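Local coordinates for protein glycosyltransferase (duf1792) (Streptococcus sanguinis, PDB 5V4A) that is the C-terminal GT-D-fold domain of a larger glycosyltransferase, binds UDP and probably transfers sugar from a UDP-linked donor, at residues L15-E20 / R65-L70; R188-N193 / I267-A272. One frame throughout, in Å; residues are numbered along the deposited sequence.

Contact 1 (L15-E20 / R65-L70); sequences LDYLLE and RLMVCL
Met67, whose backbone is hydrogen-bonded to Ser24 and Val26 of strand 24-27, presents its thioether to Tyr17 and Leu18 of helix 11-21. This is helix-on-sheet packing in the GT-D fold that forms the C-terminal part of the protein: strand 66-70 is the middle strand of a three-stranded parallel sheet, and helix 11-21 lies against the face to which Met67 points. Leu66, the residue before it, points the other way and meets Tyr209 of helix 201-213, so the strand is covered from both faces. The chain of Met67 runs out extended through chi1 (-169°) and chi2, then bends at chi3 (56°), which places SD at Tyr17 and swings CE over to Leu18. The sulfur forms a Met-aromatic contact: it stands 4.9 Å from the centroid of the Tyr17 ring, 48° off the ring normal, an oblique approach. The nearest ring atom is Tyr17 CD1, 4.0 Å from Met67 SD. The two side chains run alongside each other in opposite directions, and Trp108 borders both, packing edge-to-face with the Tyr17 ring and touching Met67. Leu18 instead meets Met67 at about a right angle, and Met67 CE rests against the fork of Leu18, touching CG and both methyls. Leu18 also touches Leu137 of helix 127-138, so the apolar packing continues from helix 11-21 to helix 127-138. On helix 11-21, Asp16 makes a salt bridge with Lys133, while Leu19 and Glu20 pack on Val128 of the second subunit. The side chain of the UDP-binding Arg27 is about 7 Å from that of Met67. Met67 CE is 3.8 Å from Leu18 CD2 and 4.1 Å from Leu18 CD1.

Contact 2 (R188-N193 / I267-A272); sequences REHADN and IVANLA
A CH-pi contact near the protein surface joins His190, near the C-terminal end of helix 180-190, to Val268 on strand 267-270, an outermost strand of the five-stranded parallel sheet. Val268 CG2 sits over the centre of the imidazole, 3.8 Å from its centroid and 13° off the ring normal, so the methyl comes down almost squarely on one face. The closest ring atom is His190 CG, 3.7 Å from Val268 CG2. The methyl that does the touching is the one held between the backbone N and the carbonyl carbon of Val268 (CG1 chi1 -63°). Ala269 adds a smaller apolar contact, its CB 4.3 Å from His190 NE2 and oblique to the ring. Neighbours along a regular strand would point to opposite sides; here the psi of -20° at Val268 interrupts the extended backbone, and both residues direct their CB atoms at the helix. The Glu189 carboxylate lies on the other face of the imidazole, but its fit there is too close for its details to be trusted. At the end of the strand, Asn270 OD1 accepts from Ala272 N (3.1 Å), an Asx turn just where the modelled chain ends. Asp192, with positive phi, is the first residue to leave helical backbone angles. Ile169 of strand 165-171 touches His190, Val268 and Ala269 alike, and the same strand pairs through its backbone with strand 267-270; helix 180-190 thus packs over this edge of the sheet while linking strand 165-171 to strand 195-199.

Both contacts set a helix against a parallel strand, but they use different helices and different sheets, with centres 25 Å apart and nearest atoms about 14 Å apart. Contact 1 is buried and involves the middle strand of the three-stranded sheet; contact 2 is at the surface and involves an edge strand of the five-stranded one. Sulfur and aliphatic groups do the work at 15-20 / 65-70, where a thioether meets a phenol ring obliquely. At 188-193 / 267-272 a valine methyl sits over the face of a partly exposed imidazole. The second subunit reaches the helix of contact 1, whereas no other protein chain of the assembly touches contact 2.

Contact 1 (L15-E20 / R65-L70)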
# COMPACT_ATOMS: atom_id res chain seq x y z
N LEU A 15 -0.43 9.75 0.36
CA LEU A 15 0.29 8.59 0.88
C LEU A 15 1.51 8.27 0.02
O LEU A 15 2.60 8.03 0.56
CB LEU A 15 -0.66 7.38 0.98
CG LEU A 15 -1.75 7.52 2.06
CD1 LEU A 15 -2.65 6.30 2.01
CD2 LEU A 15 -1.13 7.68 3.44
N ASP A 16 1.37 8.32 -1.30
CA ASP A 16 2.52 8.06 -2.18
C ASP A 16 3.64 9.08 -1.96
O ASP A 16 4.82 8.75 -2.12
CB ASP A 16 2.09 8.10 -3.65
CG ASP A 16 1.33 6.85 -4.09
OD1 ASP A 16 1.18 5.89 -3.30
OD2 ASP A 16 0.80 6.91 -5.21
N TYR A 17 3.29 10.33 -1.64
CA TYR A 17 4.32 11.33 -1.38
C TYR A 17 5.12 10.98 -0.14
O TYR A 17 6.36 11.06 -0.15
CB TYR A 17 3.69 12.73 -1.23
CG TYR A 17 4.71 13.89 -1.23
CD1 TYR A 17 5.23 14.37 -0.05
CD2 TYR A 17 5.15 14.44 -2.42
CE1 TYR A 17 6.15 15.43 -0.05
CE2 TYR A 17 6.08 15.47 -2.44
CZ TYR A 17 6.57 15.96 -1.25
OH TYR A 17 7.48 17.00 -1.27
N LEU A 18 4.44 10.57 0.93
CA LEU A 18 5.13 10.19 2.16
C LEU A 18 5.99 8.96 1.96
O LEU A 18 7.08 8.86 2.54
CB LEU A 18 4.11 9.96 3.29
CG LEU A 18 3.27 11.16 3.74
CD1 LEU A 18 2.24 10.78 4.82
CD2 LEU A 18 4.16 12.32 4.23
N LEU A 19 5.51 7.98 1.18
CA LEU A 19 6.30 6.79 0.89
C LEU A 19 7.51 7.13 0.03
O LEU A 19 8.60 6.59 0.25
CB LEU A 19 5.45 5.74 0.19
CG LEU A 19 4.42 5.09 1.12
CD1 LEU A 19 3.32 4.38 0.35
CD2 LEU A 19 5.13 4.13 2.05
N GLU A 20 7.32 7.98 -0.98
CA GLU A 20 8.40 8.38 -1.88
C GLU A 20 9.46 9.21 -1.16
O GLU A 20 10.66 8.96 -1.30
CB GLU A 20 7.84 9.16 -3.05
CG GLU A 20 8.86 9.47 -4.13
CD GLU A 20 9.14 8.28 -5.02
OE1 GLU A 20 10.33 7.96 -5.23
OE2 GLU A 20 8.17 7.66 -5.50
N ARG A 65 10.64 17.60 3.35
CA ARG A 65 10.82 17.52 4.79
C ARG A 65 9.48 17.44 5.52
O ARG A 65 9.35 16.69 6.50
CB ARG A 65 11.62 18.75 5.28
CG ARG A 65 11.95 18.81 6.78
CD ARG A 65 12.58 20.15 7.21
NE ARG A 65 11.59 21.22 7.37
CZ ARG A 65 11.74 22.27 8.17
NH1 ARG A 65 12.84 22.42 8.91
NH2 ARG A 65 10.77 23.18 8.24
N LEU A 66 8.47 18.14 5.02
CA LEU A 66 7.20 18.22 5.74
C LEU A 66 6.07 18.50 4.76
O LEU A 66 6.15 19.47 4.00
CB LEU A 66 7.27 19.32 6.81
CG LEU A 66 5.95 19.60 7.51
CD1 LEU A 66 5.53 18.33 8.19
CD2 LEU A 66 6.14 20.70 8.53
N MET A 67 5.03 17.67 4.80
CA MET A 67 3.83 17.86 4.01
C MET A 67 2.75 18.47 4.90
O MET A 67 2.47 17.94 5.98
CB MET A 67 3.32 16.55 3.41
CG MET A 67 2.22 16.75 2.36
SD MET A 67 1.66 15.22 1.54
CE MET A 67 1.17 14.24 2.95
N VAL A 68 2.14 19.56 4.44
CA VAL A 68 1.07 20.25 5.15
C VAL A 68 -0.25 19.88 4.48
O VAL A 68 -0.36 19.96 3.25
CB VAL A 68 1.28 21.77 5.15
CG1 VAL A 68 0.10 22.47 5.80
CG2 VAL A 68 2.62 22.13 5.81
N CYS A 69 -1.25 19.46 5.27
CA CYS A 69 -2.49 18.93 4.74
C CYS A 69 -3.69 19.78 5.12
O CYS A 69 -3.73 20.39 6.19
CB CYS A 69 -2.72 17.48 5.20
SG CYS A 69 -1.39 16.36 4.68
N LEU A 70 -4.66 19.82 4.21
CA LEU A 70 -5.95 20.48 4.39
C LEU A 70 -7.05 19.49 4.05
O LEU A 70 -6.80 18.48 3.37
CB LEU A 70 -6.07 21.71 3.49
CG LEU A 70 -5.11 22.87 3.75
CD1 LEU A 70 -5.23 23.89 2.64
CD2 LEU A 70 -5.39 23.50 5.11

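Contact 2 (R188-N193 / I267-A272)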
# COMPACT_ATOMS: atom_id res chain seq x y z
N ARG A 188 12.21 13.81 23.32
CA ARG A 188 13.66 13.82 23.17
C ARG A 188 14.32 12.70 23.97
O ARG A 188 15.31 12.12 23.52
CB ARG A 188 14.23 15.18 23.58
CG ARG A 188 13.72 16.34 22.73
CD ARG A 188 14.40 17.69 23.15
NE ARG A 188 13.69 18.82 22.55
CZ ARG A 188 12.89 19.63 23.21
NH1 ARG A 188 12.70 19.46 24.52
NH2 ARG A 188 12.26 20.60 22.58
N GLU A 189 13.76 12.38 25.14
CA GLU A 189 14.36 11.38 26.02
C GLU A 189 14.14 9.95 25.53
O GLU A 189 14.96 9.07 25.82
CB GLU A 189 13.79 11.51 27.44
CG GLU A 189 14.64 10.82 28.51
CD GLU A 189 13.85 9.88 29.39
OE1 GLU A 189 14.44 8.92 29.93
OE2 GLU A 189 12.62 10.10 29.56
N HIS A 190 13.07 9.69 24.78
CA HIS A 190 12.73 8.31 24.42
C HIS A 190 12.73 8.03 22.93
O HIS A 190 12.56 6.86 22.54
CB HIS A 190 11.34 7.95 24.97
CG HIS A 190 11.27 7.98 26.46
ND1 HIS A 190 11.86 7.02 27.25
CD2 HIS A 190 10.70 8.87 27.31
CE1 HIS A 190 11.64 7.31 28.52
NE2 HIS A 190 10.95 8.43 28.59
N ALA A 191 12.94 9.03 22.08
CA ALA A 191 12.72 8.82 20.66
C ALA A 191 13.82 7.97 20.04
O ALA A 191 13.54 7.13 19.17
CB ALA A 191 12.60 10.16 19.93
N ASP A 192 15.06 8.15 20.47
CA ASP A 192 16.21 7.45 19.87
C ASP A 192 16.05 7.63 18.36
O ASP A 192 15.78 8.74 17.89
CB ASP A 192 16.26 5.99 20.35
CG ASP A 192 16.81 5.85 21.76
OD1 ASP A 192 16.29 4.99 22.52
OD2 ASP A 192 17.78 6.54 22.11
N ASN A 193 16.11 6.56 17.57
CA ASN A 193 15.89 6.66 16.13
C ASN A 193 14.49 6.19 15.72
O ASN A 193 14.28 5.88 14.55
CB ASN A 193 16.98 5.88 15.40
CG ASN A 193 18.36 6.49 15.60
OD1 ASN A 193 18.61 7.63 15.22
ND2 ASN A 193 19.27 5.73 16.21
N ILE A 267 4.17 1.70 27.63
CA ILE A 267 4.18 3.06 28.14
C ILE A 267 5.55 3.33 28.75
O ILE A 267 6.05 2.55 29.57
CB ILE A 267 3.05 3.25 29.16
CG1 ILE A 267 1.69 3.13 28.47
CG2 ILE A 267 3.16 4.60 29.83
CD1 ILE A 267 0.49 3.08 29.45
N VAL A 268 6.21 4.38 28.29
CA VAL A 268 7.49 4.79 28.87
C VAL A 268 7.41 6.12 29.60
O VAL A 268 8.29 6.40 30.43
CB VAL A 268 8.61 4.82 27.81
CG1 VAL A 268 8.86 3.42 27.23
CG2 VAL A 268 8.25 5.78 26.69
N ALA A 269 6.40 6.95 29.32
CA ALA A 269 6.15 8.16 30.08
C ALA A 269 4.65 8.42 30.08
O ALA A 269 3.94 8.07 29.13
CB ALA A 269 6.90 9.37 29.52
N ASN A 270 4.17 9.03 31.16
CA ASN A 270 2.74 9.27 31.34
C ASN A 270 2.53 10.68 31.88
O ASN A 270 2.83 10.94 33.05
CB ASN A 270 2.12 8.23 32.27
CG ASN A 270 0.62 8.28 32.26
OD1 ASN A 270 0.02 9.34 32.04
ND2 ASN A 270 -0.01 7.14 32.52
N LEU A 271 2.00 11.57 31.04
CA LEU A 271 1.76 12.96 31.40
C LEU A 271 0.28 13.31 31.49
O LEU A 271 -0.07 14.50 31.59
CB LEU A 271 2.47 13.87 30.39
CG LEU A 271 3.98 13.90 30.57
CD1 LEU A 271 4.67 12.79 29.81
CD2 LEU A 271 4.55 15.24 30.19
N ALA A 272 -0.60 12.31 31.50
CA ALA A 272 -2.04 12.56 31.52
C ALA A 272 -2.49 13.10 32.86
O ALA A 272 -2.08 12.58 33.89
CB ALA A 272 -2.80 11.28 31.19